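PDB 2X49: invasion protein InvA from Salmonella enterica, which takes part in bacterial invasion of the intestinal epithelium as an inner-membrane export apparatus component of the type III secretion system, represented here by its C-terminal domain. Local coordinates for residues L27-R32 with L43-L48; F36-V41 with R188-R192; I212-E216 with V296-R300; L236-V241 with D289-T294. All coordinates share one frame; numbering follows the deposited sequence.

Contact 1: residues L27-R32 with L43-L48; sequences LAERLR and LPEVLL
Arg-32 reaches from helix 27-39 to the loop ahead of strand 46-50, and its NH2 gives Leu-43 O a nearly straight hydrogen bond of 2.9 Å (171° at the hydrogen). The acceptor lies in the guanidinium plane, and the donor is tilted 25° from the carbonyl plane. NE adds a weak bond to the same oxygen and also comes within 3.0 Å of Pro-44 O. Over one face of the guanidinium sits the backbone N of Glu-45. The carboxylate of Glu-45 stays farther off, its OE1 4.0 Å from Arg-32 NH1 and well out of the guanidinium plane, an attraction of charges only. A bend at chi3 (84°) turns the head of Arg-32 onto the loop, while the chain slides past Val-46, pointing the opposite way, its CG near Val-46 CG2. Helix and strand run nearly antiparallel, and the helix packs against the edge strand of a mixed four-stranded sheet. The two methyls of Val-46 divide between helix side chains: CG1 meets Ala-28 CB at 3.9 Å, and CG2 touches Leu-31 CD2. Leu-31 crosses Leu-43 at about a right angle, CG to CD1 3.8 Å. Farther out, a water accepts from Leu-43 N and donates to Arg-32 O. Tyr-130 and Leu-137 of helix 125-139 touch Leu-31 and Leu-43, respectively, while backbone bonds of Glu-45 with Leu-10 and of Leu-47 with Leu-10 and Leu-12 hold the strand beside strand 10-14.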
loop_
_atom_site.group_PDB
_atom_site.type_symbol
_atom_site.label_atom_id
_atom_site.label_comp_id
_atom_site.label_asym_id
_atom_site.label_seq_id
_atom_site.Cartn_x
_atom_site.Cartn_y
_atom_site.Cartn_z
ATOM N N LEU A 27 -14.106 -8.613 13.351
ATOM C CA LEU A 27 -13.628 -7.864 12.169
ATOM C C LEU A 27 -13.157 -6.471 12.545
ATOM O O LEU A 27 -12.045 -6.063 12.200
ATOM C CB LEU A 27 -14.687 -7.745 11.088
ATOM C CG LEU A 27 -14.281 -7.030 9.791
ATOM C CD1 LEU A 27 -13.094 -7.721 9.217
ATOM C CD2 LEU A 27 -15.450 -6.955 8.812
ATOM N N ALA A 28 -14.021 -5.736 13.212
ATOM C CA ALA A 28 -13.748 -4.283 13.430
ATOM C C ALA A 28 -12.534 -4.093 14.310
ATOM O O ALA A 28 -11.614 -3.286 14.026
ATOM C CB ALA A 28 -14.992 -3.589 14.056
ATOM N N GLU A 29 -12.491 -4.906 15.343
ATOM C CA GLU A 29 -11.486 -4.773 16.415
ATOM C C GLU A 29 -10.138 -5.222 15.881
ATOM O O GLU A 29 -9.104 -4.592 16.125
ATOM C CB GLU A 29 -11.902 -5.533 17.683
ATOM C CG GLU A 29 -13.327 -5.130 18.207
ATOM C CD GLU A 29 -14.499 -6.121 17.817
ATOM O OE1 GLU A 29 -15.105 -6.750 18.738
ATOM O OE2 GLU A 29 -14.840 -6.251 16.616
ATOM N N ARG A 30 -10.196 -6.264 15.066
ATOM C CA ARG A 30 -8.966 -6.866 14.520
ATOM C C ARG A 30 -8.352 -5.977 13.417
ATOM O O ARG A 30 -7.122 -5.856 13.283
ATOM C CB ARG A 30 -9.220 -8.264 13.987
ATOM C CG ARG A 30 -9.281 -9.249 15.097
ATOM C CD ARG A 30 -9.994 -10.527 14.626
ATOM N NE ARG A 30 -9.136 -11.276 13.717
ATOM C CZ ARG A 30 -9.504 -12.328 12.989
ATOM N NH1 ARG A 30 -10.742 -12.813 13.032
ATOM N NH2 ARG A 30 -8.601 -12.914 12.210
ATOM N N LEU A 31 -9.218 -5.334 12.651
ATOM C CA LEU A 31 -8.776 -4.338 11.648
ATOM C C LEU A 31 -7.968 -3.254 12.340
ATOM O O LEU A 31 -6.873 -2.859 11.880
ATOM C CB LEU A 31 -9.940 -3.730 10.844
ATOM C CG LEU A 31 -9.644 -2.512 9.971
ATOM C CD1 LEU A 31 -8.633 -2.926 8.905
ATOM C CD2 LEU A 31 -10.973 -1.957 9.326
ATOM N N ARG A 32 -8.508 -2.778 13.445
ATOM C CA ARG A 32 -7.887 -1.645 14.175
ATOM C C ARG A 32 -6.601 -2.072 14.821
ATOM O O ARG A 32 -5.586 -1.379 14.710
ATOM C CB ARG A 32 -8.804 -0.992 15.210
ATOM C CG ARG A 32 -9.967 -0.308 14.543
ATOM C CD ARG A 32 -10.885 0.321 15.539
ATOM N NE ARG A 32 -10.351 1.633 15.887
ATOM C CZ ARG A 32 -10.456 2.241 17.061
ATOM N NH1 ARG A 32 -11.066 1.678 18.091
ATOM N NH2 ARG A 32 -9.932 3.439 17.198
ATOM N N LEU A 43 -6.297 3.702 13.564
ATOM C CA LEU A 43 -7.512 4.049 12.797
ATOM C C LEU A 43 -8.611 4.628 13.650
ATOM O O LEU A 43 -8.632 4.439 14.849
ATOM C CB LEU A 43 -8.055 2.796 12.064
ATOM C CG LEU A 43 -7.159 2.083 11.044
ATOM C CD1 LEU A 43 -7.741 0.705 10.608
ATOM C CD2 LEU A 43 -7.022 2.956 9.849
ATOM N N PRO A 44 -9.569 5.330 13.016
ATOM C CA PRO A 44 -10.789 5.679 13.718
ATOM C C PRO A 44 -11.585 4.442 14.062
ATOM O O PRO A 44 -11.259 3.337 13.643
ATOM C CB PRO A 44 -11.600 6.437 12.657
ATOM C CG PRO A 44 -10.586 6.870 11.643
ATOM C CD PRO A 44 -9.609 5.776 11.613
ATOM N N GLU A 45 -12.614 4.676 14.826
ATOM C CA GLU A 45 -13.616 3.612 15.103
ATOM C C GLU A 45 -14.200 3.107 13.809
ATOM O O GLU A 45 -14.244 3.786 12.780
ATOM C CB GLU A 45 -14.739 4.182 15.959
ATOM C CG GLU A 45 -14.349 4.655 17.337
ATOM C CD GLU A 45 -14.566 3.609 18.395
ATOM O OE1 GLU A 45 -14.986 2.476 18.066
ATOM O OE2 GLU A 45 -14.391 3.957 19.564
ATOM N N VAL A 46 -14.492 1.820 13.826
ATOM C CA VAL A 46 -15.036 1.113 12.684
ATOM C C VAL A 46 -16.419 0.606 13.025
ATOM O O VAL A 46 -16.614 -0.111 13.983
ATOM C CB VAL A 46 -14.147 -0.049 12.316
ATOM C CG1 VAL A 46 -14.790 -0.882 11.198
ATOM C CG2 VAL A 46 -12.707 0.410 11.894
ATOM N N LEU A 47 -17.380 1.103 12.282
ATOM C CA LEU A 47 -18.808 0.743 12.434
ATOM C C LEU A 47 -19.205 -0.211 11.307
ATOM O O LEU A 47 -18.834 -0.043 10.147
ATOM C CB LEU A 47 -19.754 1.972 12.436
ATOM C CG LEU A 47 -19.304 3.152 13.293
ATOM C CD1 LEU A 47 -20.208 4.371 13.133
ATOM C CD2 LEU A 47 -19.253 2.763 14.757
ATOM N N LEU A 48 -19.930 -1.237 11.671
ATOM C CA LEU A 48 -20.577 -2.133 10.669
ATOM C C LEU A 48 -22.032 -1.734 10.481
ATOM O O LEU A 48 -22.772 -1.444 11.438
ATOM C CB LEU A 48 -20.542 -3.629 11.065
ATOM C CG LEU A 48 -19.194 -4.264 11.392
ATOM C CD1 LEU A 48 -19.322 -5.797 11.574
ATOM C CD2 LEU A 48 -18.079 -3.941 10.453
HETATM O O HOH W 1 -5.867 1.260 14.935
#

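Contact 2: residues F36-V41 with R188-R192; sequences FIDYGV and RVSVR
Phe-36 O is gripped by two donors from opposite faces of its carbonyl plane: Gly-40 N, closing a helical turn at 2.9 Å, and Arg-192 NH2, reaching Phe-36 O at 3.0 Å from the loop 188-192. The arginine donor stands 56° above that plane, off the lone pairs. Arg-192 NE bonds the next carbonyl, Ile-37 O, at 3.0 Å. The Arg-192 chain starts extended, with CG anti to the backbone N (chi1 -179°), and a bend at chi3 brings the guanidinium over the end of helix 27-39. The same NH2 hangs over one face of the Phe-36 ring, 3.5 Å from CE2, in a cation-pi contact with the two planes 79° apart; Arg-42 makes another cation-pi contact with this ring. Gly-40 leaves the helix with positive phi. Just before it, Tyr-39 O accepts from Val-191 N at 2.9 Å. Ser-190 OG accepts from Arg-192 N at 3.1 Å, an ST turn, and a water links this hydroxyl to Ile-37 O. Val-41 CG1 and Val-191 CG2 meet at 3.6 Å beside Leu-185. The tyrosine ring turns an edge to Arg-188 O, and Lys-229 bonds both its hydroxyl and that carbonyl; Arg-188 itself pairs with Glu-314. The helix C-terminus is the negative end of the helix dipole, so the Arg-192 cation probably gains from it as well as from its bonds.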
loop_
_atom_site.group_PDB
_atom_site.type_symbol
_atom_site.label_atom_id
_atom_site.label_comp_id
_atom_site.label_asym_id
_atom_site.label_seq_id
_atom_site.Cartn_x
_atom_site.Cartn_y
_atom_site.Cartn_z
ATOM N N PHE A 36 -2.633 -0.996 13.397
ATOM C CA PHE A 36 -1.689 -0.327 14.357
ATOM C C PHE A 36 -0.342 -1.053 14.385
ATOM O O PHE A 36 0.752 -0.457 14.336
ATOM C CB PHE A 36 -2.288 -0.191 15.726
ATOM C CG PHE A 36 -1.394 0.492 16.694
ATOM C CD1 PHE A 36 -0.921 1.738 16.410
ATOM C CD2 PHE A 36 -1.052 -0.111 17.869
ATOM C CE1 PHE A 36 -0.098 2.386 17.286
ATOM C CE2 PHE A 36 -0.207 0.515 18.750
ATOM C CZ PHE A 36 0.263 1.765 18.433
ATOM N N ILE A 37 -0.430 -2.356 14.413
ATOM C CA ILE A 37 0.795 -3.198 14.421
ATOM C C ILE A 37 1.586 -2.983 13.163
ATOM O O ILE A 37 2.799 -2.773 13.164
ATOM C CB ILE A 37 0.467 -4.673 14.629
ATOM C CG1 ILE A 37 0.040 -4.865 16.083
ATOM C CG2 ILE A 37 1.711 -5.540 14.456
ATOM C CD1 ILE A 37 -0.669 -6.183 16.417
ATOM N N ASP A 38 0.844 -2.983 12.071
ATOM C CA ASP A 38 1.421 -3.062 10.708
ATOM C C ASP A 38 1.990 -1.730 10.239
ATOM O O ASP A 38 2.967 -1.687 9.492
ATOM C CB ASP A 38 0.469 -3.609 9.651
ATOM C CG ASP A 38 0.176 -5.098 9.789
ATOM O OD1 ASP A 38 0.849 -5.813 10.571
ATOM O OD2 ASP A 38 -0.727 -5.514 9.019
ATOM N N TYR A 39 1.348 -0.657 10.650
ATOM C CA TYR A 39 1.658 0.694 10.132
ATOM C C TYR A 39 2.057 1.732 11.178
ATOM O O TYR A 39 2.609 2.803 10.820
ATOM C CB TYR A 39 0.482 1.232 9.287
ATOM C CG TYR A 39 0.275 0.435 8.041
ATOM C CD1 TYR A 39 1.124 0.563 6.948
ATOM C CD2 TYR A 39 -0.720 -0.529 7.984
ATOM C CE1 TYR A 39 0.983 -0.215 5.838
ATOM C CE2 TYR A 39 -0.883 -1.327 6.841
ATOM C CZ TYR A 39 -0.047 -1.145 5.780
ATOM O OH TYR A 39 -0.211 -1.945 4.695
ATOM N N GLY A 40 1.783 1.454 12.429
ATOM C CA GLY A 40 2.203 2.307 13.531
ATOM C C GLY A 40 1.321 3.475 13.846
ATOM O O GLY A 40 1.687 4.351 14.631
ATOM N N VAL A 41 0.159 3.470 13.240
ATOM C CA VAL A 41 -0.850 4.518 13.520
ATOM C C VAL A 41 -2.219 3.917 13.754
ATOM O O VAL A 41 -2.536 2.789 13.380
ATOM C CB VAL A 41 -0.880 5.621 12.449
ATOM C CG1 VAL A 41 0.544 6.281 12.297
ATOM C CG2 VAL A 41 -1.343 5.036 11.142
ATOM N N ARG A 188 2.309 2.991 1.624
ATOM C CA ARG A 188 2.254 1.696 2.335
ATOM C C ARG A 188 3.530 1.353 3.112
ATOM O O ARG A 188 3.912 0.197 3.340
ATOM C CB ARG A 188 1.849 0.587 1.332
ATOM C CG ARG A 188 0.406 0.296 1.474
ATOM C CD ARG A 188 -0.324 -0.038 0.168
ATOM N NE ARG A 188 0.122 -1.306 -0.249
ATOM C CZ ARG A 188 0.004 -1.814 -1.462
ATOM N NH1 ARG A 188 -0.487 -1.117 -2.467
ATOM N NH2 ARG A 188 0.450 -3.038 -1.656
ATOM N N VAL A 189 4.245 2.402 3.474
ATOM C CA VAL A 189 5.455 2.279 4.333
ATOM C C VAL A 189 5.085 2.526 5.790
ATOM O O VAL A 189 4.423 3.546 6.119
ATOM C CB VAL A 189 6.542 3.268 3.902
ATOM C CG1 VAL A 189 7.730 3.137 4.838
ATOM C CG2 VAL A 189 6.888 2.998 2.444
ATOM N N SER A 190 5.411 1.578 6.662
ATOM C CA SER A 190 5.089 1.694 8.075
ATOM C C SER A 190 5.898 2.770 8.767
ATOM O O SER A 190 7.073 2.985 8.426
ATOM C CB SER A 190 5.358 0.352 8.829
ATOM O OG SER A 190 5.146 0.425 10.204
ATOM N N VAL A 191 5.280 3.392 9.742
ATOM C CA VAL A 191 5.961 4.377 10.609
ATOM C C VAL A 191 6.158 3.900 12.027
ATOM O O VAL A 191 6.423 4.674 12.952
ATOM C CB VAL A 191 5.327 5.761 10.560
ATOM C CG1 VAL A 191 5.428 6.313 9.126
ATOM C CG2 VAL A 191 3.883 5.780 11.080
ATOM N N ARG A 192 5.994 2.600 12.209
ATOM C CA ARG A 192 6.228 1.987 13.524
ATOM C C ARG A 192 7.627 2.245 14.097
ATOM O O ARG A 192 7.779 2.458 15.281
ATOM C CB ARG A 192 5.972 0.471 13.505
ATOM C CG ARG A 192 6.192 -0.153 14.861
ATOM C CD ARG A 192 5.487 -1.488 14.995
ATOM N NE ARG A 192 4.090 -1.291 15.387
ATOM C CZ ARG A 192 3.700 -0.916 16.589
ATOM N NH1 ARG A 192 4.597 -0.771 17.551
ATOM N NH2 ARG A 192 2.405 -0.715 16.854
HETATM O O HOH W 2 5.314 -2.097 11.626
HETATM O O HOH W 3 4.744 4.608 15.279
#

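Contact 3: residues I212-E216 with V296-R300; sequences INLVE and VDVRR
The Glu-216 carboxylate and the Arg-299 guanidinium lie nearly coplanar, 9° apart, and meet edge to edge. Arg-299 grips side-on: NE bonds Glu-216 OE2 at 2.8 Å and NH2 bonds Glu-216 OE1 at 2.9 Å, both almost straight and each using a syn lone pair, which makes a bidentate salt bridge. At the edge of the other guanidinium, that of Arg-300, a water lies in plane. Asn-213 OD1 approaches this second group obliquely, 3.6 Å from Arg-300 NH2, with amide and guanidinium planes about perpendicular. The water joins the polar groups: it accepts from Arg-300 N and NH1 and donates to Val-296 O at 2.8 Å, with a weak bond to Glu-216 OE2. Arg-300 starts with CG wedged between its backbone N and carbonyl carbon (chi1 66°), then extends to NE along the helix 211-221 surface, where its CD touches Ile-212 CG2 at 3.9 Å. Glu-216 bends at chi2 to present its carboxylate, and a second acid, Glu-187, pairs with Arg-299 NH1, which also bonds Val-315 O. The bidentate grip probably favours the charged form of Glu-216; nearby Arg-219 adds a like charge beside Arg-299. Helix 211-221 packs through Leu-214 and Val-215 on helices 174-185 and 194-204, whereas Val-298 rests on helix 243-252. The bridge joins helix 211-221 to the start of helix 299-306, just after strand 291-294.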
loop_
_atom_site.group_PDB
_atom_site.type_symbol
_atom_site.label_atom_id
_atom_site.label_comp_id
_atom_site.label_asym_id
_atom_site.label_seq_id
_atom_site.Cartn_x
_atom_site.Cartn_y
_atom_site.Cartn_z
ATOM N N ILE A 212 9.434 16.647 -0.854
ATOM C CA ILE A 212 9.360 15.443 -1.739
ATOM C C ILE A 212 10.715 14.770 -1.724
ATOM O O ILE A 212 10.871 13.558 -1.504
ATOM C CB ILE A 212 8.983 15.770 -3.138
ATOM C CG1 ILE A 212 7.562 16.304 -3.160
ATOM C CG2 ILE A 212 9.028 14.540 -4.044
ATOM C CD1 ILE A 212 6.671 15.541 -2.332
ATOM N N ASN A 213 11.684 15.619 -1.947
ATOM C CA ASN A 213 13.074 15.177 -1.969
ATOM C C ASN A 213 13.424 14.540 -0.627
ATOM O O ASN A 213 14.021 13.514 -0.556
ATOM C CB ASN A 213 14.037 16.328 -2.313
ATOM C CG ASN A 213 13.930 16.763 -3.757
ATOM O OD1 ASN A 213 13.254 16.129 -4.560
ATOM N ND2 ASN A 213 14.606 17.864 -4.098
ATOM N N LEU A 214 13.054 15.208 0.462
ATOM C CA LEU A 214 13.346 14.708 1.815
ATOM C C LEU A 214 12.772 13.304 2.031
ATOM O O LEU A 214 13.422 12.410 2.615
ATOM C CB LEU A 214 12.825 15.696 2.906
ATOM C CG LEU A 214 13.052 15.306 4.364
ATOM C CD1 LEU A 214 14.556 15.168 4.630
ATOM C CD2 LEU A 214 12.347 16.261 5.358
ATOM N N VAL A 215 11.526 13.132 1.626
ATOM C CA VAL A 215 10.862 11.835 1.755
ATOM C C VAL A 215 11.649 10.731 1.059
ATOM O O VAL A 215 11.819 9.653 1.598
ATOM C CB VAL A 215 9.375 11.826 1.251
ATOM C CG1 VAL A 215 8.890 10.388 1.151
ATOM C CG2 VAL A 215 8.534 12.579 2.235
ATOM N N GLU A 216 12.193 11.048 -0.087
ATOM C CA GLU A 216 12.943 10.047 -0.840
ATOM C C GLU A 216 14.168 9.575 -0.033
ATOM O O GLU A 216 14.593 8.398 -0.078
ATOM C CB GLU A 216 13.321 10.569 -2.231
ATOM C CG GLU A 216 13.533 9.470 -3.209
ATOM C CD GLU A 216 12.270 8.627 -3.525
ATOM O OE1 GLU A 216 11.111 9.005 -3.161
ATOM O OE2 GLU A 216 12.437 7.579 -4.186
ATOM N N VAL A 296 16.324 4.488 -8.704
ATOM C CA VAL A 296 15.976 5.481 -7.680
ATOM C C VAL A 296 15.673 6.838 -8.310
ATOM O O VAL A 296 14.860 7.582 -7.825
ATOM C CB VAL A 296 17.053 5.669 -6.552
ATOM C CG1 VAL A 296 18.333 6.212 -7.135
ATOM C CG2 VAL A 296 16.479 6.588 -5.496
ATOM N N ASP A 297 16.348 7.166 -9.393
ATOM C CA ASP A 297 16.157 8.512 -9.990
ATOM C C ASP A 297 14.767 8.781 -10.549
ATOM O O ASP A 297 14.353 9.938 -10.675
ATOM C CB ASP A 297 17.287 8.930 -10.949
ATOM C CG ASP A 297 17.377 8.118 -12.220
ATOM O OD1 ASP A 297 16.748 7.064 -12.340
ATOM O OD2 ASP A 297 18.164 8.536 -13.110
ATOM N N VAL A 298 14.039 7.720 -10.865
ATOM C CA VAL A 298 12.726 7.867 -11.521
ATOM C C VAL A 298 11.538 7.363 -10.656
ATOM O O VAL A 298 10.347 7.603 -10.969
ATOM C CB VAL A 298 12.687 7.205 -12.917
ATOM C CG1 VAL A 298 13.616 7.956 -13.910
ATOM C CG2 VAL A 298 12.992 5.713 -12.818
ATOM N N ARG A 299 11.863 6.657 -9.578
ATOM C CA ARG A 299 10.839 5.968 -8.732
ATOM C C ARG A 299 9.620 6.850 -8.389
ATOM O O ARG A 299 8.474 6.503 -8.709
ATOM C CB ARG A 299 11.445 5.430 -7.412
ATOM C CG ARG A 299 10.532 4.452 -6.631
ATOM C CD ARG A 299 10.703 4.549 -5.158
ATOM N NE ARG A 299 10.260 5.804 -4.562
ATOM C CZ ARG A 299 9.016 6.135 -4.246
ATOM N NH1 ARG A 299 8.018 5.273 -4.449
ATOM N NH2 ARG A 299 8.758 7.339 -3.732
ATOM N N ARG A 300 9.893 8.010 -7.797
ATOM C CA ARG A 300 8.800 8.833 -7.276
ATOM C C ARG A 300 7.947 9.400 -8.400
ATOM O O ARG A 300 6.726 9.648 -8.237
ATOM C CB ARG A 300 9.308 9.947 -6.351
ATOM C CG ARG A 300 10.153 11.004 -6.987
ATOM C CD ARG A 300 10.919 11.698 -5.868
ATOM N NE ARG A 300 11.740 12.803 -6.347
ATOM C CZ ARG A 300 12.989 12.667 -6.796
ATOM N NH1 ARG A 300 13.571 11.483 -6.802
ATOM N NH2 ARG A 300 13.670 13.740 -7.221
HETATM O O HOH W 4 12.587 8.668 -6.701
#

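Contact 4: residues L236-V241 with D289-T294; sequences LRAVMV and DLVLLT
Four backbone hydrogen bonds join strands 236-240 and 291-294 in parallel pairing. Val-239 bonds the partner strand through both its backbone N and its O: N donates to Val-291 O at 2.9 Å, and O accepts from Leu-293 N, also at 2.9 Å. Val-291 N to Arg-237 O and Val-241 N to Leu-293 O extend the series. Longer CA-H...O contacts lie between them, such as Ala-238 CA to Val-291 O at 3.2 Å. These are the central strands of a parallel four-stranded sheet, flanked by strands 314-317 and 327-332; a beta-alpha-beta-type crossover connects them, including helices 243-252 and 266-280 and short strands 253-255 and 260-262. Apolar contacts sort by face. On the face of Ala-238, Val-291 and Leu-293, Leu-293 CD1 fits between Ala-238 CB at 3.6 Å and Met-240 CE at 3.7 Å; bends at chi2 and chi3 curl the methionine over it. Phe-230 of helix 223-231 touches Leu-236 and Val-291 there. On the face of Val-239 and Leu-292, Leu-292 CD1 meets Val-239 CG1 at 3.6 Å, and Val-241 CG2 crosses Leu-292 at about a right angle, tight at 3.5 Å from its CG. Ile-302 and Ile-306 of helix 299-306 touch Leu-292. Among polar links, a water accepts from Arg-237 NH1 and donates to Asp-289 O at 2.6 Å, while the Asp-289 carboxylate pairs with Arg-79 and Arg-123.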
loop_
_atom_site.group_PDB
_atom_site.type_symbol
_atom_site.label_atom_id
_atom_site.label_comp_id
_atom_site.label_asym_id
_atom_site.label_seq_id
_atom_site.Cartn_x
_atom_site.Cartn_y
_atom_site.Cartn_z
ATOM N N LEU A 236 9.314 -11.697 -2.886
ATOM C CA LEU A 236 8.832 -10.443 -3.467
ATOM C C LEU A 236 8.439 -10.653 -4.921
ATOM O O LEU A 236 9.247 -11.066 -5.758
ATOM C CB LEU A 236 9.907 -9.368 -3.360
ATOM C CG LEU A 236 9.547 -7.966 -3.779
ATOM C CD1 LEU A 236 8.584 -7.359 -2.762
ATOM C CD2 LEU A 236 10.799 -7.120 -3.880
ATOM N N ARG A 237 7.183 -10.366 -5.220
ATOM C CA ARG A 237 6.663 -10.490 -6.594
ATOM C C ARG A 237 6.694 -9.121 -7.242
ATOM O O ARG A 237 6.146 -8.191 -6.697
ATOM C CB ARG A 237 5.242 -11.066 -6.611
ATOM C CG ARG A 237 5.144 -12.354 -5.859
ATOM C CD ARG A 237 3.762 -12.960 -5.817
ATOM N NE ARG A 237 3.895 -14.290 -5.225
ATOM C CZ ARG A 237 3.742 -14.565 -3.935
ATOM N NH1 ARG A 237 3.373 -13.626 -3.080
ATOM N NH2 ARG A 237 3.940 -15.792 -3.500
ATOM N N ALA A 238 7.345 -9.048 -8.392
ATOM C CA ALA A 238 7.673 -7.782 -9.077
ATOM C C ALA A 238 7.476 -7.801 -10.566
ATOM O O ALA A 238 7.527 -8.819 -11.223
ATOM C CB ALA A 238 9.139 -7.406 -8.771
ATOM N N VAL A 239 7.181 -6.592 -11.032
ATOM C CA VAL A 239 7.235 -6.195 -12.444
ATOM C C VAL A 239 8.368 -5.183 -12.605
ATOM O O VAL A 239 8.511 -4.244 -11.848
ATOM C CB VAL A 239 5.890 -5.588 -12.882
ATOM C CG1 VAL A 239 5.986 -4.981 -14.293
ATOM C CG2 VAL A 239 4.751 -6.632 -12.788
ATOM N N MET A 240 9.205 -5.378 -13.606
ATOM C CA MET A 240 10.366 -4.490 -13.800
ATOM C C MET A 240 10.016 -3.470 -14.849
ATOM O O MET A 240 9.367 -3.783 -15.818
ATOM C CB MET A 240 11.570 -5.314 -14.231
ATOM C CG MET A 240 12.868 -4.523 -14.416
ATOM S SD MET A 240 14.238 -5.514 -13.812
ATOM C CE MET A 240 13.680 -5.610 -12.116
ATOM N N VAL A 241 10.439 -2.254 -14.627
ATOM C CA VAL A 241 10.337 -1.188 -15.644
ATOM C C VAL A 241 11.552 -1.320 -16.586
ATOM O O VAL A 241 12.688 -1.412 -16.168
ATOM C CB VAL A 241 10.294 0.229 -15.006
ATOM C CG1 VAL A 241 10.115 1.294 -16.074
ATOM C CG2 VAL A 241 9.190 0.332 -13.938
ATOM N N ASP A 289 -0.532 -6.974 -4.743
ATOM C CA ASP A 289 0.364 -8.098 -4.359
ATOM C C ASP A 289 1.677 -8.080 -5.123
ATOM O O ASP A 289 2.529 -9.016 -5.033
ATOM C CB ASP A 289 -0.361 -9.446 -4.524
ATOM C CG ASP A 289 -1.531 -9.611 -3.519
ATOM O OD1 ASP A 289 -1.307 -9.547 -2.284
ATOM O OD2 ASP A 289 -2.687 -9.814 -3.966
ATOM N N LEU A 290 1.822 -7.038 -5.902
ATOM C CA LEU A 290 3.023 -6.752 -6.726
ATOM C C LEU A 290 3.718 -5.501 -6.298
ATOM O O LEU A 290 3.151 -4.674 -5.626
ATOM C CB LEU A 290 2.626 -6.566 -8.196
ATOM C CG LEU A 290 2.123 -7.797 -8.942
ATOM C CD1 LEU A 290 1.576 -7.505 -10.361
ATOM C CD2 LEU A 290 3.149 -8.946 -8.994
ATOM N N VAL A 291 4.954 -5.362 -6.761
ATOM C CA VAL A 291 5.588 -4.035 -6.790
ATOM C C VAL A 291 6.203 -3.810 -8.136
ATOM O O VAL A 291 6.619 -4.742 -8.839
ATOM C CB VAL A 291 6.645 -3.845 -5.678
ATOM C CG1 VAL A 291 5.953 -3.876 -4.261
ATOM C CG2 VAL A 291 7.761 -4.880 -5.802
ATOM N N LEU A 292 6.277 -2.541 -8.511
ATOM C CA LEU A 292 7.020 -2.151 -9.710
ATOM C C LEU A 292 8.424 -1.742 -9.265
ATOM O O LEU A 292 8.538 -1.055 -8.333
ATOM C CB LEU A 292 6.326 -0.983 -10.395
ATOM C CG LEU A 292 6.644 -0.601 -11.795
ATOM C CD1 LEU A 292 6.626 -1.806 -12.766
ATOM C CD2 LEU A 292 5.539 0.404 -12.130
ATOM N N LEU A 293 9.437 -2.243 -9.946
ATOM C CA LEU A 293 10.858 -1.978 -9.606
ATOM C C LEU A 293 11.481 -1.063 -10.621
ATOM O O LEU A 293 11.421 -1.301 -11.810
ATOM C CB LEU A 293 11.669 -3.286 -9.603
ATOM C CG LEU A 293 11.256 -4.361 -8.617
ATOM C CD1 LEU A 293 12.195 -5.600 -8.729
ATOM C CD2 LEU A 293 11.232 -3.773 -7.217
ATOM N N THR A 294 12.124 -0.039 -10.108
ATOM C CA THR A 294 12.801 0.927 -10.965
ATOM C C THR A 294 14.021 1.560 -10.338
ATOM O O THR A 294 14.328 1.361 -9.188
ATOM C CB THR A 294 11.872 2.031 -11.383
ATOM O OG1 THR A 294 12.413 2.629 -12.571
ATOM C CG2 THR A 294 11.708 2.986 -10.250
HETATM O O HOH W 5 2.988 -10.570 -2.945
#

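Contacts 1 and 2 share helix 27-39: one packs its start on strand 46-50, the other holds its end, with centres about 16 Å apart. Along the chain their segments alternate; contact 2 ties the end of helix 27-39 to the loop between helices 174-185 and 194-204. Contacts 3 and 4 come later, contact 4 nested inside the loop closed by contact 3. They touch where Thr-294 CG2 packs on Arg-299 CA, as strand 291-294 leads into helix 299-306. Contacts 1 and 4, centres about 30 Å apart, lie on opposite sides of the chain's centre. Contact 1 lies on the mixed sheet and contact 4 inside the parallel sheet, while contacts 2 and 3 join helices and loops of this C-terminal domain.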